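Local coordinates for protein adenosine deaminase 1 (PDB 3RYS) that probably catalyses the zinc-dependent hydrolytic deamination of adenine to hypoxanthine and ammonium, a step of purine salvage and nitrogen catabolism, at residues Glu153-Leu158 against Gln187-Ala192; Arg195-Ala200 against Ser317-Asp322; Glu306-Ala311 against Glu334-Ser339. All coordinates share one frame; numbering follows the deposited sequence.

Interaction 1 (Glu153-Leu158 against Gln187-Ala192); sequences EVLDQL and QRAAEA
Leu155 reaches across to Arg188 and Ala189 between two neighbouring helices on the outside of the TIM barrel. The axes of segments 153-158 and 187-191 come within 11.0 Å and are inclined by 17°, nearly parallel, as expected of consecutive outer helices in a beta-alpha barrel. A chi1 of 177° turns the Leu155 side chain away from its own N and brings CD2 to 3.7 Å from CB of Arg188. CD2 of Leu155 also lies 4.5 Å from CB of Ala189, a loose apolar contact. Deeper down, Leu155 and Ala189 both rest on Ile168 of strand 167-171 and on Leu194, which ties the pair of helices to the sheet beneath.

Towards the surface the contact turns polar. The Arg188 chain bends at chi2 and chi3, which carries its guanidinium over to Asp156, while the Arg188 side chain also touches Leu152 and Leu159 of helix 148-160. Glu191 adds a second carboxylate, a long ionic contact lying well out of the guanidinium plane. Asp156 comes instead at the guanidinium edge, near its plane, though its carboxylate is turned by 58°, and this salt bridge is long as well: OD1 of Asp156 stands 3.6 Å from NH2 of Arg188.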
ATOM      1  N   GLU A 153     -20.699  -8.563  -4.158  1.00 17.22           N
ATOM      2  CA  GLU A 153     -20.992  -8.940  -5.534  1.00 18.34           C
ATOM      3  C   GLU A 153     -19.747  -8.897  -6.407  1.00 18.56           C
ATOM      4  O   GLU A 153     -19.547  -9.776  -7.241  1.00 23.59           O
ATOM      5  CB  GLU A 153     -22.099  -8.069  -6.123  1.00 21.17           C
ATOM      6  CG  GLU A 153     -23.494  -8.545  -5.764  1.00 20.39           C
ATOM      7  CD  GLU A 153     -24.584  -7.744  -6.450  1.00 22.91           C
ATOM      8  OE1 GLU A 153     -24.259  -6.887  -7.300  1.00 23.82           O
ATOM      9  OE2 GLU A 153     -25.770  -7.974  -6.135  1.00 26.08           O
ATOM     10  N   VAL A 154     -18.910  -7.883  -6.209  1.00 17.76           N
ATOM     11  CA  VAL A 154     -17.651  -7.782  -6.938  1.00 16.93           C
ATOM     12  C   VAL A 154     -16.721  -8.942  -6.569  1.00 19.16           C
ATOM     13  O   VAL A 154     -16.109  -9.569  -7.442  1.00 17.35           O
ATOM     14  CB  VAL A 154     -16.939  -6.440  -6.673  1.00 17.50           C
ATOM     15  CG1 VAL A 154     -15.564  -6.423  -7.335  1.00 14.08           C
ATOM     16  CG2 VAL A 154     -17.791  -5.280  -7.170  1.00 13.00           C
ATOM     17  N   LEU A 155     -16.623  -9.224  -5.272  1.00 18.94           N
ATOM     18  CA  LEU A 155     -15.842 -10.362  -4.799  1.00 18.20           C
ATOM     19  C   LEU A 155     -16.277 -11.650  -5.498  1.00 18.45           C
ATOM     20  O   LEU A 155     -15.441 -12.410  -5.983  1.00 15.79           O
ATOM     21  CB  LEU A 155     -15.978 -10.516  -3.284  1.00 19.03           C
ATOM     22  CG  LEU A 155     -15.263 -11.731  -2.688  1.00 19.14           C
ATOM     23  CD1 LEU A 155     -13.805 -11.737  -3.104  1.00 17.23           C
ATOM     24  CD2 LEU A 155     -15.395 -11.754  -1.172  1.00 23.32           C
ATOM     25  N   ASP A 156     -17.588 -11.881  -5.540  1.00 17.63           N
ATOM     26  CA  ASP A 156     -18.158 -13.036  -6.229  1.00 18.81           C
ATOM     27  C   ASP A 156     -17.667 -13.153  -7.668  1.00 21.45           C
ATOM     28  O   ASP A 156     -17.317 -14.243  -8.123  1.00 18.62           O
ATOM     29  CB  ASP A 156     -19.684 -12.958  -6.231  1.00 19.80           C
ATOM     30  CG  ASP A 156     -20.295 -13.431  -4.934  1.00 27.56           C
ATOM     31  OD1 ASP A 156     -19.645 -14.219  -4.211  1.00 30.82           O
ATOM     32  OD2 ASP A 156     -21.436 -13.014  -4.643  1.00 34.03           O
ATOM     33  N   GLN A 157     -17.660 -12.034  -8.386  1.00 18.40           N
ATOM     34  CA  GLN A 157     -17.226 -12.040  -9.776  1.00 20.74           C
ATOM     35  C   GLN A 157     -15.732 -12.301  -9.911  1.00 24.98           C
ATOM     36  O   GLN A 157     -15.309 -12.994 -10.833  1.00 27.62           O
ATOM     37  CB  GLN A 157     -17.619 -10.748 -10.486  1.00 20.78           C
ATOM     38  CG  GLN A 157     -18.788 -10.925 -11.433  1.00 28.13           C
ATOM     39  CD  GLN A 157     -18.378 -11.572 -12.745  1.00 31.27           C
ATOM     40  OE1 GLN A 157     -17.552 -11.034 -13.482  1.00 38.44           O
ATOM     41  NE2 GLN A 157     -18.961 -12.724 -13.046  1.00 27.29           N
ATOM     42  N   LEU A 158     -14.940 -11.749  -8.997  1.00 19.18           N
ATOM     43  CA  LEU A 158     -13.513 -12.045  -8.963  1.00 19.11           C
ATOM     44  C   LEU A 158     -13.275 -13.539  -8.785  1.00 20.04           C
ATOM     45  O   LEU A 158     -12.483 -14.142  -9.505  1.00 22.43           O
ATOM     46  CB  LEU A 158     -12.821 -11.265  -7.849  1.00 17.52           C
ATOM     47  CG  LEU A 158     -12.676  -9.776  -8.151  1.00 20.37           C
ATOM     48  CD1 LEU A 158     -12.081  -9.036  -6.966  1.00 19.28           C
ATOM     49  CD2 LEU A 158     -11.831  -9.578  -9.400  1.00 16.68           C
ATOM     50  N   GLN A 187     -15.775 -12.693   5.923  1.00 23.93           N
ATOM     51  CA  GLN A 187     -16.147 -14.087   6.121  1.00 25.03           C
ATOM     52  C   GLN A 187     -16.162 -14.798   4.772  1.00 24.03           C
ATOM     53  O   GLN A 187     -15.718 -15.938   4.654  1.00 26.38           O
ATOM     54  CB  GLN A 187     -17.502 -14.206   6.819  1.00 24.36           C
ATOM     55  CG  GLN A 187     -17.416 -14.163   8.339  1.00 30.20           C
ATOM     56  CD  GLN A 187     -18.783 -14.122   9.010  1.00 41.23           C
ATOM     57  OE1 GLN A 187     -19.668 -13.358   8.611  1.00 41.45           O
ATOM     58  NE2 GLN A 187     -18.956 -14.938  10.044  1.00 34.96           N
ATOM     59  N   ARG A 188     -16.658 -14.107   3.750  1.00 23.55           N
ATOM     60  CA  ARG A 188     -16.638 -14.631   2.387  1.00 29.42           C
ATOM     61  C   ARG A 188     -15.215 -14.925   1.923  1.00 27.17           C
ATOM     62  O   ARG A 188     -14.917 -16.023   1.456  1.00 24.51           O
ATOM     63  CB  ARG A 188     -17.307 -13.648   1.423  1.00 30.60           C
ATOM     64  CG  ARG A 188     -18.689 -14.070   0.942  1.00 35.39           C
ATOM     65  CD  ARG A 188     -18.589 -14.867  -0.353  1.00 36.53           C
ATOM     66  NE  ARG A 188     -17.595 -15.930  -0.249  1.00 37.20           N
ATOM     67  CZ  ARG A 188     -17.377 -16.853  -1.180  1.00 41.95           C
ATOM     68  NH1 ARG A 188     -16.447 -17.782  -0.985  1.00 38.45           N
ATOM     69  NH2 ARG A 188     -18.086 -16.853  -2.304  1.00 41.52           N
ATOM     70  N   ALA A 189     -14.345 -13.931   2.061  1.00 27.05           N
ATOM     71  CA  ALA A 189     -12.955 -14.042   1.641  1.00 23.61           C
ATOM     72  C   ALA A 189     -12.215 -15.180   2.341  1.00 21.22           C
ATOM     73  O   ALA A 189     -11.510 -15.952   1.698  1.00 21.33           O
ATOM     74  CB  ALA A 189     -12.233 -12.724   1.875  1.00 21.81           C
ATOM     75  N   ALA A 190     -12.364 -15.271   3.658  1.00 22.42           N
ATOM     76  CA  ALA A 190     -11.649 -16.282   4.433  1.00 21.86           C
ATOM     77  C   ALA A 190     -12.016 -17.696   3.995  1.00 23.26           C
ATOM     78  O   ALA A 190     -11.139 -18.540   3.798  1.00 18.62           O
ATOM     79  CB  ALA A 190     -11.906 -16.097   5.925  1.00 23.39           C
ATOM     80  N   GLU A 191     -13.312 -17.957   3.843  1.00 25.58           N
ATOM     81  CA  GLU A 191     -13.766 -19.271   3.395  1.00 27.24           C
ATOM     82  C   GLU A 191     -13.386 -19.530   1.936  1.00 25.97           C
ATOM     83  O   GLU A 191     -13.470 -20.661   1.463  1.00 32.52           O
ATOM     84  CB  GLU A 191     -15.271 -19.451   3.619  1.00 25.11           C
ATOM     85  CG  GLU A 191     -16.152 -18.553   2.770  1.00 36.28           C
ATOM     86  CD  GLU A 191     -17.610 -18.562   3.218  1.00 43.77           C
ATOM     87  OE1 GLU A 191     -17.873 -18.827   4.416  1.00 35.46           O
ATOM     88  OE2 GLU A 191     -18.493 -18.296   2.369  1.00 41.95           O
ATOM     89  N   ALA A 192     -12.959 -18.482   1.232  1.00 23.38           N
ATOM     90  CA  ALA A 192     -12.446 -18.625  -0.127  1.00 19.38           C
ATOM     91  C   ALA A 192     -10.933 -18.848  -0.126  1.00 20.30           C
ATOM     92  O   ALA A 192     -10.323 -19.014  -1.180  1.00 20.93           O
ATOM     93  CB  ALA A 192     -12.808 -17.415  -0.968  1.00 18.93           C
TER

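Interaction 2 (Arg195-Ala200 against Ser317-Asp322); sequences RRIAHA and SSFASD. With ZN (zinc ion), chain C; ADE (adenine), chain D.
Arg195 and Phe319 each set CG anti to the carbonyl carbon (chi1 -70° and -61°), and the arginine chain then runs extended from CG to NE, placing first CD and then the guanidinium over the same face of the phenyl ring. CD of Arg195 sits 3.5 Å from the ring centroid of Phe319, in a CH-pi contact. Farther along, the Arg195 guanidinium stacks almost flat on the ring of Phe319, with centres 4.1 Å apart and planes at 21°, a cation-pi arrangement. Ile197, two residues along the strand and pointing to the same side, comes up to the ring edge, where its CG2 lies 4.0 Å from CE2 of Phe319. An alanine in place of Phe319 is likely to leave the Arg195 guanidinium without its stacking surface and open a gap beside Ile197.

Glu99 of strand 95-102 accepts a hydrogen bond from the Phe319 backbone N. Strand 195-200 itself leads into the active site: NE2 of His199 binds the zinc ion at 2.3 Å, with His19, His21 and Asp280 as the other protein ligands, and N6 of the bound adenine lies 2.5 Å from the zinc ion. At the opposite end of the strand, Arg195 NH1 forms a salt bridge with Glu219; the positive group is thus shared between the Glu219 carboxylate and the pi face of Phe319, which probably limits its freedom to move.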
ATOM      1  N   ARG A 195      -6.375 -14.251   1.775  1.00 21.33           N
ATOM      2  CA  ARG A 195      -5.726 -13.586   2.894  1.00 21.94           C
ATOM      3  C   ARG A 195      -6.364 -12.224   3.137  1.00 19.07           C
ATOM      4  O   ARG A 195      -7.039 -11.686   2.260  1.00 19.09           O
ATOM      5  CB  ARG A 195      -4.223 -13.475   2.642  1.00 20.41           C
ATOM      6  CG  ARG A 195      -3.528 -14.825   2.721  1.00 19.16           C
ATOM      7  CD  ARG A 195      -2.026 -14.677   2.700  1.00 24.56           C
ATOM      8  NE  ARG A 195      -1.363 -15.742   3.448  1.00 23.36           N
ATOM      9  CZ  ARG A 195      -1.206 -15.736   4.770  1.00 29.74           C
ATOM     10  NH1 ARG A 195      -1.668 -14.728   5.493  1.00 21.61           N
ATOM     11  NH2 ARG A 195      -0.589 -16.742   5.373  1.00 45.97           N
ATOM     12  N   ARG A 196      -6.167 -11.671   4.327  1.00 19.43           N
ATOM     13  CA  ARG A 196      -6.913 -10.481   4.721  1.00 17.60           C
ATOM     14  C   ARG A 196      -6.049  -9.361   5.279  1.00 14.95           C
ATOM     15  O   ARG A 196      -5.232  -9.580   6.170  1.00 16.53           O
ATOM     16  CB  ARG A 196      -7.973 -10.856   5.753  1.00 17.76           C
ATOM     17  CG  ARG A 196      -9.118 -11.664   5.195  1.00 21.29           C
ATOM     18  CD  ARG A 196      -9.430 -12.817   6.121  1.00 24.12           C
ATOM     19  NE  ARG A 196      -8.457 -13.888   5.942  1.00 27.38           N
ATOM     20  CZ  ARG A 196      -7.946 -14.607   6.934  1.00 27.25           C
ATOM     21  NH1 ARG A 196      -8.308 -14.366   8.187  1.00 24.78           N
ATOM     22  NH2 ARG A 196      -7.063 -15.560   6.670  1.00 27.36           N
ATOM     23  N   ILE A 197      -6.240  -8.160   4.743  1.00 13.30           N
ATOM     24  CA  ILE A 197      -5.669  -6.953   5.329  1.00 14.54           C
ATOM     25  C   ILE A 197      -6.714  -5.840   5.313  1.00 15.30           C
ATOM     26  O   ILE A 197      -7.714  -5.928   4.603  1.00 13.22           O
ATOM     27  CB  ILE A 197      -4.414  -6.484   4.582  1.00 11.69           C
ATOM     28  CG1 ILE A 197      -4.775  -6.070   3.156  1.00 15.56           C
ATOM     29  CG2 ILE A 197      -3.361  -7.571   4.577  1.00 13.16           C
ATOM     30  CD1 ILE A 197      -3.614  -5.495   2.376  1.00 16.34           C
ATOM     31  N   ALA A 198      -6.486  -4.794   6.100  1.00 14.11           N
ATOM     32  CA  ALA A 198      -7.423  -3.682   6.148  1.00 13.76           C
ATOM     33  C   ALA A 198      -6.771  -2.409   6.665  1.00 12.80           C
ATOM     34  O   ALA A 198      -5.942  -2.448   7.575  1.00 13.37           O
ATOM     35  CB  ALA A 198      -8.631  -4.042   7.006  1.00 16.03           C
ATOM     36  N   HIS A 199      -7.151  -1.280   6.073  1.00 12.74           N
ATOM     37  CA  HIS A 199      -6.742   0.023   6.578  1.00 11.87           C
ATOM     38  C   HIS A 199      -7.414   0.291   7.914  1.00 11.58           C
ATOM     39  O   HIS A 199      -8.632   0.153   8.043  1.00 12.26           O
ATOM     40  CB  HIS A 199      -7.110   1.122   5.585  1.00 11.75           C
ATOM     41  CG  HIS A 199      -6.174   1.221   4.424  1.00 12.98           C
ATOM     42  ND1 HIS A 199      -5.863   0.142   3.626  1.00 13.74           N
ATOM     43  CD2 HIS A 199      -5.480   2.271   3.927  1.00 13.42           C
ATOM     44  CE1 HIS A 199      -5.017   0.522   2.685  1.00 14.14           C
ATOM     45  NE2 HIS A 199      -4.771   1.811   2.844  1.00 14.50           N
ATOM     46  N   ALA A 200      -6.618   0.664   8.908  1.00 11.75           N
ATOM     47  CA  ALA A 200      -7.148   0.972  10.232  1.00 12.71           C
ATOM     48  C   ALA A 200      -6.213   1.889  11.015  1.00 13.47           C
ATOM     49  O   ALA A 200      -5.000   1.687  11.038  1.00 13.36           O
ATOM     50  CB  ALA A 200      -7.419  -0.312  11.014  1.00 11.48           C
ATOM     51  N   SER A 317       6.683 -10.222   7.461  1.00 13.32           N
ATOM     52  CA  SER A 317       5.258  -9.919   7.473  1.00 13.57           C
ATOM     53  C   SER A 317       4.586 -10.219   6.134  1.00 14.49           C
ATOM     54  O   SER A 317       3.372 -10.401   6.069  1.00 14.85           O
ATOM     55  CB  SER A 317       5.027  -8.459   7.873  1.00 14.90           C
ATOM     56  OG  SER A 317       5.600  -8.177   9.139  1.00 11.47           O
ATOM     57  N   SER A 318       5.374 -10.274   5.067  1.00 16.35           N
ATOM     58  CA  SER A 318       4.821 -10.547   3.742  1.00 17.12           C
ATOM     59  C   SER A 318       4.135 -11.914   3.684  1.00 15.76           C
ATOM     60  O   SER A 318       4.321 -12.756   4.568  1.00 14.82           O
ATOM     61  CB  SER A 318       5.906 -10.445   2.663  1.00 14.48           C
ATOM     62  OG  SER A 318       6.859 -11.485   2.790  1.00 14.83           O
ATOM     63  N   PHE A 319       3.334 -12.115   2.644  1.00 13.27           N
ATOM     64  CA  PHE A 319       2.678 -13.394   2.407  1.00 15.38           C
ATOM     65  C   PHE A 319       3.452 -14.185   1.359  1.00 17.57           C
ATOM     66  O   PHE A 319       2.894 -15.021   0.651  1.00 15.70           O
ATOM     67  CB  PHE A 319       1.229 -13.193   1.956  1.00 14.88           C
ATOM     68  CG  PHE A 319       0.373 -12.475   2.960  1.00 17.74           C
ATOM     69  CD1 PHE A 319       0.504 -12.732   4.316  1.00 21.15           C
ATOM     70  CD2 PHE A 319      -0.577 -11.552   2.551  1.00 19.55           C
ATOM     71  CE1 PHE A 319      -0.287 -12.070   5.244  1.00 17.41           C
ATOM     72  CE2 PHE A 319      -1.373 -10.893   3.478  1.00 16.26           C
ATOM     73  CZ  PHE A 319      -1.224 -11.154   4.822  1.00 15.27           C
ATOM     74  N   ALA A 320       4.746 -13.903   1.258  1.00 19.84           N
ATOM     75  CA  ALA A 320       5.620 -14.633   0.354  1.00 17.00           C
ATOM     76  C   ALA A 320       5.987 -15.986   0.959  1.00 20.86           C
ATOM     77  O   ALA A 320       5.774 -16.223   2.153  1.00 21.54           O
ATOM     78  CB  ALA A 320       6.867 -13.822   0.058  1.00 15.90           C
ATOM     79  N   SER A 321       6.530 -16.874   0.130  1.00 20.14           N
ATOM     80  CA  SER A 321       6.950 -18.193   0.585  1.00 18.74           C
ATOM     81  C   SER A 321       8.086 -18.082   1.599  1.00 21.54           C
ATOM     82  O   SER A 321       8.898 -17.160   1.538  1.00 24.10           O
ATOM     83  CB  SER A 321       7.416 -19.034  -0.598  1.00 19.60           C
ATOM     84  OG  SER A 321       8.657 -18.560  -1.096  1.00 19.12           O
ATOM     85  N   ASP A 322       8.150 -19.026   2.527  1.00 20.18           N
ATOM     86  CA  ASP A 322       9.225 -19.021   3.507  1.00 23.44           C
ATOM     87  C   ASP A 322      10.579 -19.055   2.797  1.00 23.58           C
ATOM     88  O   ASP A 322      11.577 -18.537   3.307  1.00 21.81           O
ATOM     89  CB  ASP A 322       9.076 -20.195   4.476  1.00 21.73           C
ATOM     90  CG  ASP A 322       7.831 -20.081   5.337  1.00 27.90           C
ATOM     91  OD1 ASP A 322       7.513 -18.954   5.778  1.00 27.09           O
ATOM     92  OD2 ASP A 322       7.165 -21.112   5.570  1.00 29.79           O
TER
HETATM   93 ZN    ZN C 344      -3.201   3.181   1.933  1.00 17.39          ZN
HETATM   94  N9  ADE D 345      -6.880   4.736  -0.828  1.00 18.84           N
HETATM   95  C8  ADE D 345      -5.624   4.811  -1.370  1.00 21.89           C
HETATM   96  N7  ADE D 345      -4.672   5.059  -0.496  1.00 20.30           N
HETATM   97  C5  ADE D 345      -5.357   5.157   0.707  1.00 22.54           C
HETATM   98  C6  ADE D 345      -4.925   5.411   2.026  1.00 23.31           C
HETATM   99  N6  ADE D 345      -3.643   5.622   2.347  1.00 21.81           N
HETATM  100  N1  ADE D 345      -5.864   5.442   2.999  1.00 22.49           N
HETATM  101  C2  ADE D 345      -7.146   5.232   2.667  1.00 22.84           C
HETATM  102  N3  ADE D 345      -7.675   4.983   1.467  1.00 21.82           N
HETATM  103  C4  ADE D 345      -6.718   4.960   0.522  1.00 20.84           C

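Interaction 3 (Glu306-Ala311 against Glu334-Ser339); sequences EQATLA and EWVKAS
Gln307 opens the contact, its CB 4.0 Å from CH2 of the Trp335 indole. The glutamine chain is extended beyond CG and crosses the indole at about a right angle, with the amide turned 84° from the ring plane. Its OE1 comes in at the indole edge, in the plane of the ring, also 4.0 Å from CH2 of Trp335. Gln307 also leans on Phe293 and Val297 of helix 289-300, so its side chain lies between that helix and Trp335.

Ala308, next in sequence, faces the partner helix directly. Its CB lies 4.2 Å from CZ3 of Trp335, and on the partner helix Val336 is its close neighbour, the two CA atoms 6.7 Å apart. Trp335 reaches both residues because its CG is anti to the backbone N (chi1 176°), which swings the six-membered part of the indole toward helix 304-317. NE1, on the five-membered ring, is hydrogen-bonded to Thr11 near the N-terminus, and Thr9, Pro14 and Val304 pack around the Trp335 side chain. Farther along, Leu310 is directed elsewhere, onto Phe293 and the barrel strand 275-277.

The axes of segments 306-311 and 334-339 pass 10.2 Å apart, and their directions differ by 169°. This is the antiparallel packing of two successive helices joined by a short loop, a helical hairpin at the C-terminal end of the chain that lies against the outside of the TIM barrel.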
ATOM      1  N   GLU A 306      18.719  -0.102  12.470  1.00 19.66           N
ATOM      2  CA  GLU A 306      17.301   0.193  12.631  1.00 17.82           C
ATOM      3  C   GLU A 306      16.567  -0.001  11.301  1.00 20.18           C
ATOM      4  O   GLU A 306      15.552  -0.703  11.244  1.00 18.95           O
ATOM      5  CB  GLU A 306      17.098   1.601  13.198  1.00 18.76           C
ATOM      6  CG  GLU A 306      17.504   1.724  14.673  1.00 22.49           C
ATOM      7  CD  GLU A 306      17.541   3.165  15.175  1.00 27.21           C
ATOM      8  OE1 GLU A 306      17.612   4.091  14.339  1.00 26.32           O
ATOM      9  OE2 GLU A 306      17.505   3.373  16.408  1.00 28.16           O
ATOM     10  N   GLN A 307      17.097   0.609  10.239  1.00 18.08           N
ATOM     11  CA  GLN A 307      16.588   0.418   8.882  1.00 14.54           C
ATOM     12  C   GLN A 307      16.477  -1.061   8.523  1.00 16.48           C
ATOM     13  O   GLN A 307      15.486  -1.501   7.936  1.00 15.02           O
ATOM     14  CB  GLN A 307      17.499   1.108   7.867  1.00 16.12           C
ATOM     15  CG  GLN A 307      17.101   2.524   7.492  1.00 17.59           C
ATOM     16  CD  GLN A 307      18.108   3.170   6.546  1.00 21.84           C
ATOM     17  OE1 GLN A 307      19.252   3.426   6.924  1.00 19.82           O
ATOM     18  NE2 GLN A 307      17.684   3.435   5.312  1.00 19.02           N
ATOM     19  N   ALA A 308      17.505  -1.827   8.872  1.00 16.09           N
ATOM     20  CA  ALA A 308      17.512  -3.258   8.591  1.00 17.41           C
ATOM     21  C   ALA A 308      16.363  -3.966   9.302  1.00 15.54           C
ATOM     22  O   ALA A 308      15.695  -4.821   8.726  1.00 15.10           O
ATOM     23  CB  ALA A 308      18.837  -3.868   8.996  1.00 17.69           C
ATOM     24  N   THR A 309      16.146  -3.610  10.563  1.00 14.67           N
ATOM     25  CA  THR A 309      15.055  -4.186  11.330  1.00 14.68           C
ATOM     26  C   THR A 309      13.728  -3.953  10.607  1.00 15.40           C
ATOM     27  O   THR A 309      12.923  -4.877  10.460  1.00 13.73           O
ATOM     28  CB  THR A 309      15.002  -3.611  12.762  1.00 16.27           C
ATOM     29  OG1 THR A 309      16.203  -3.959  13.461  1.00 17.80           O
ATOM     30  CG2 THR A 309      13.804  -4.166  13.523  1.00 12.84           C
ATOM     31  N   LEU A 310      13.516  -2.720  10.147  1.00 14.42           N
ATOM     32  CA  LEU A 310      12.314  -2.362   9.395  1.00 13.30           C
ATOM     33  C   LEU A 310      12.174  -3.211   8.136  1.00 14.02           C
ATOM     34  O   LEU A 310      11.088  -3.700   7.819  1.00 12.50           O
ATOM     35  CB  LEU A 310      12.348  -0.881   9.015  1.00 11.14           C
ATOM     36  CG  LEU A 310      12.246   0.101  10.179  1.00 14.87           C
ATOM     37  CD1 LEU A 310      12.457   1.525   9.699  1.00 15.68           C
ATOM     38  CD2 LEU A 310      10.905  -0.042  10.884  1.00 13.45           C
ATOM     39  N   ALA A 311      13.285  -3.370   7.423  1.00 14.52           N
ATOM     40  CA  ALA A 311      13.337  -4.191   6.221  1.00 14.79           C
ATOM     41  C   ALA A 311      12.935  -5.635   6.510  1.00 16.39           C
ATOM     42  O   ALA A 311      12.085  -6.203   5.817  1.00 16.32           O
ATOM     43  CB  ALA A 311      14.734  -4.149   5.617  1.00 14.64           C
ATOM     44  N   GLU A 334      23.228  -9.121   4.397  1.00 24.73           N
ATOM     45  CA  GLU A 334      24.324  -8.645   3.628  1.00 27.45           C
ATOM     46  C   GLU A 334      24.346  -7.158   3.554  1.00 25.72           C
ATOM     47  O   GLU A 334      25.346  -6.568   3.716  1.00 31.92           O
ATOM     48  CB  GLU A 334      24.311  -9.231   2.236  1.00 28.84           C
ATOM     49  CG  GLU A 334      24.865 -10.594   2.123  1.00 32.72           C
ATOM     50  CD  GLU A 334      26.025 -10.880   3.034  1.00 43.46           C
ATOM     51  OE1 GLU A 334      27.117 -10.348   2.808  1.00 37.52           O
ATOM     52  OE2 GLU A 334      25.849 -11.667   3.972  1.00 42.87           O
ATOM     53  N   TRP A 335      23.232  -6.542   3.287  1.00 24.23           N
ATOM     54  CA  TRP A 335      23.185  -5.089   3.155  1.00 24.20           C
ATOM     55  C   TRP A 335      23.735  -4.400   4.402  1.00 27.06           C
ATOM     56  O   TRP A 335      24.475  -3.425   4.306  1.00 27.66           O
ATOM     57  CB  TRP A 335      21.761  -4.611   2.867  1.00 21.25           C
ATOM     58  CG  TRP A 335      21.638  -3.119   2.814  1.00 22.46           C
ATOM     59  CD1 TRP A 335      21.954  -2.308   1.766  1.00 20.90           C
ATOM     60  CD2 TRP A 335      21.164  -2.258   3.860  1.00 24.96           C
ATOM     61  NE1 TRP A 335      21.709  -0.995   2.092  1.00 24.21           N
ATOM     62  CE2 TRP A 335      21.224  -0.937   3.370  1.00 25.91           C
ATOM     63  CE3 TRP A 335      20.702  -2.478   5.162  1.00 19.90           C
ATOM     64  CZ2 TRP A 335      20.832   0.164   4.139  1.00 24.16           C
ATOM     65  CZ3 TRP A 335      20.314  -1.385   5.923  1.00 22.90           C
ATOM     66  CH2 TRP A 335      20.383  -0.081   5.409  1.00 24.17           C
ATOM     67  N   VAL A 336      23.373  -4.918   5.572  1.00 26.34           N
ATOM     68  CA  VAL A 336      23.844  -4.364   6.836  1.00 26.13           C
ATOM     69  C   VAL A 336      25.357  -4.475   6.983  1.00 28.75           C
ATOM     70  O   VAL A 336      26.025  -3.509   7.353  1.00 29.75           O
ATOM     71  CB  VAL A 336      23.188  -5.072   8.029  1.00 24.25           C
ATOM     72  CG1 VAL A 336      23.791  -4.582   9.337  1.00 20.22           C
ATOM     73  CG2 VAL A 336      21.696  -4.850   8.004  1.00 23.27           C
ATOM     74  N   LYS A 337      25.899  -5.616   6.636  1.00 27.03           N
ATOM     75  CA  LYS A 337      27.300  -5.844   6.747  1.00 28.04           C
ATOM     76  C   LYS A 337      28.097  -5.038   5.801  1.00 26.90           C
ATOM     77  O   LYS A 337      29.168  -4.625   6.102  1.00 32.20           O
ATOM     78  CB  LYS A 337      27.586  -7.285   6.477  1.00 28.87           C
ATOM     79  CG  LYS A 337      27.341  -8.152   7.587  1.00 27.98           C
ATOM     80  CD  LYS A 337      27.563  -9.495   7.158  1.00 30.46           C
ATOM     81  CE  LYS A 337      26.891 -10.436   8.052  1.00 35.42           C
ATOM     82  NZ  LYS A 337      27.643 -11.668   8.136  1.00 42.29           N
ATOM     83  N   ALA A 338      27.558  -4.830   4.634  1.00 25.69           N
ATOM     84  CA  ALA A 338      28.190  -4.001   3.659  1.00 34.44           C
ATOM     85  C   ALA A 338      28.031  -2.510   3.946  1.00 34.89           C
ATOM     86  O   ALA A 338      28.705  -1.700   3.399  1.00 34.04           O
ATOM     87  CB  ALA A 338      27.634  -4.317   2.345  1.00 31.58           C
ATOM     88  N   SER A 339      27.130  -2.171   4.832  1.00 33.53           N
ATOM     89  CA  SER A 339      26.648  -0.835   4.985  1.00 32.00           C
ATOM     90  C   SER A 339      27.032  -0.172   6.263  1.00 36.10           C
ATOM     91  O   SER A 339      26.657   0.924   6.490  1.00 37.79           O
ATOM     92  CB  SER A 339      25.127  -0.839   4.913  1.00 28.55           C
ATOM     93  OG  SER A 339      24.693  -0.705   3.606  1.00 32.56           O
TER

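Overall arrangement
Interactions 1 and 2 follow one another round the barrel: strand 195-200 follows helix 183-191 after a short turn, and the two contacts touch where CB of Ala190 lies 4.1 Å from NE of Arg196. Their centres are about 17 Å apart, interaction 1 on the outer helices and interaction 2 nearer the middle of the chain. Segment 317-322 of interaction 2 is the linker between the two helices paired in interaction 3; the centres stand about 22 Å apart, the nearest atoms about 7 Å. Interactions 1 and 3, about 39 Å between centres, lie on opposite sides of the chain's centre. Interaction 2 alone holds a zinc and adenine residue, His199; the others are peripheral packing.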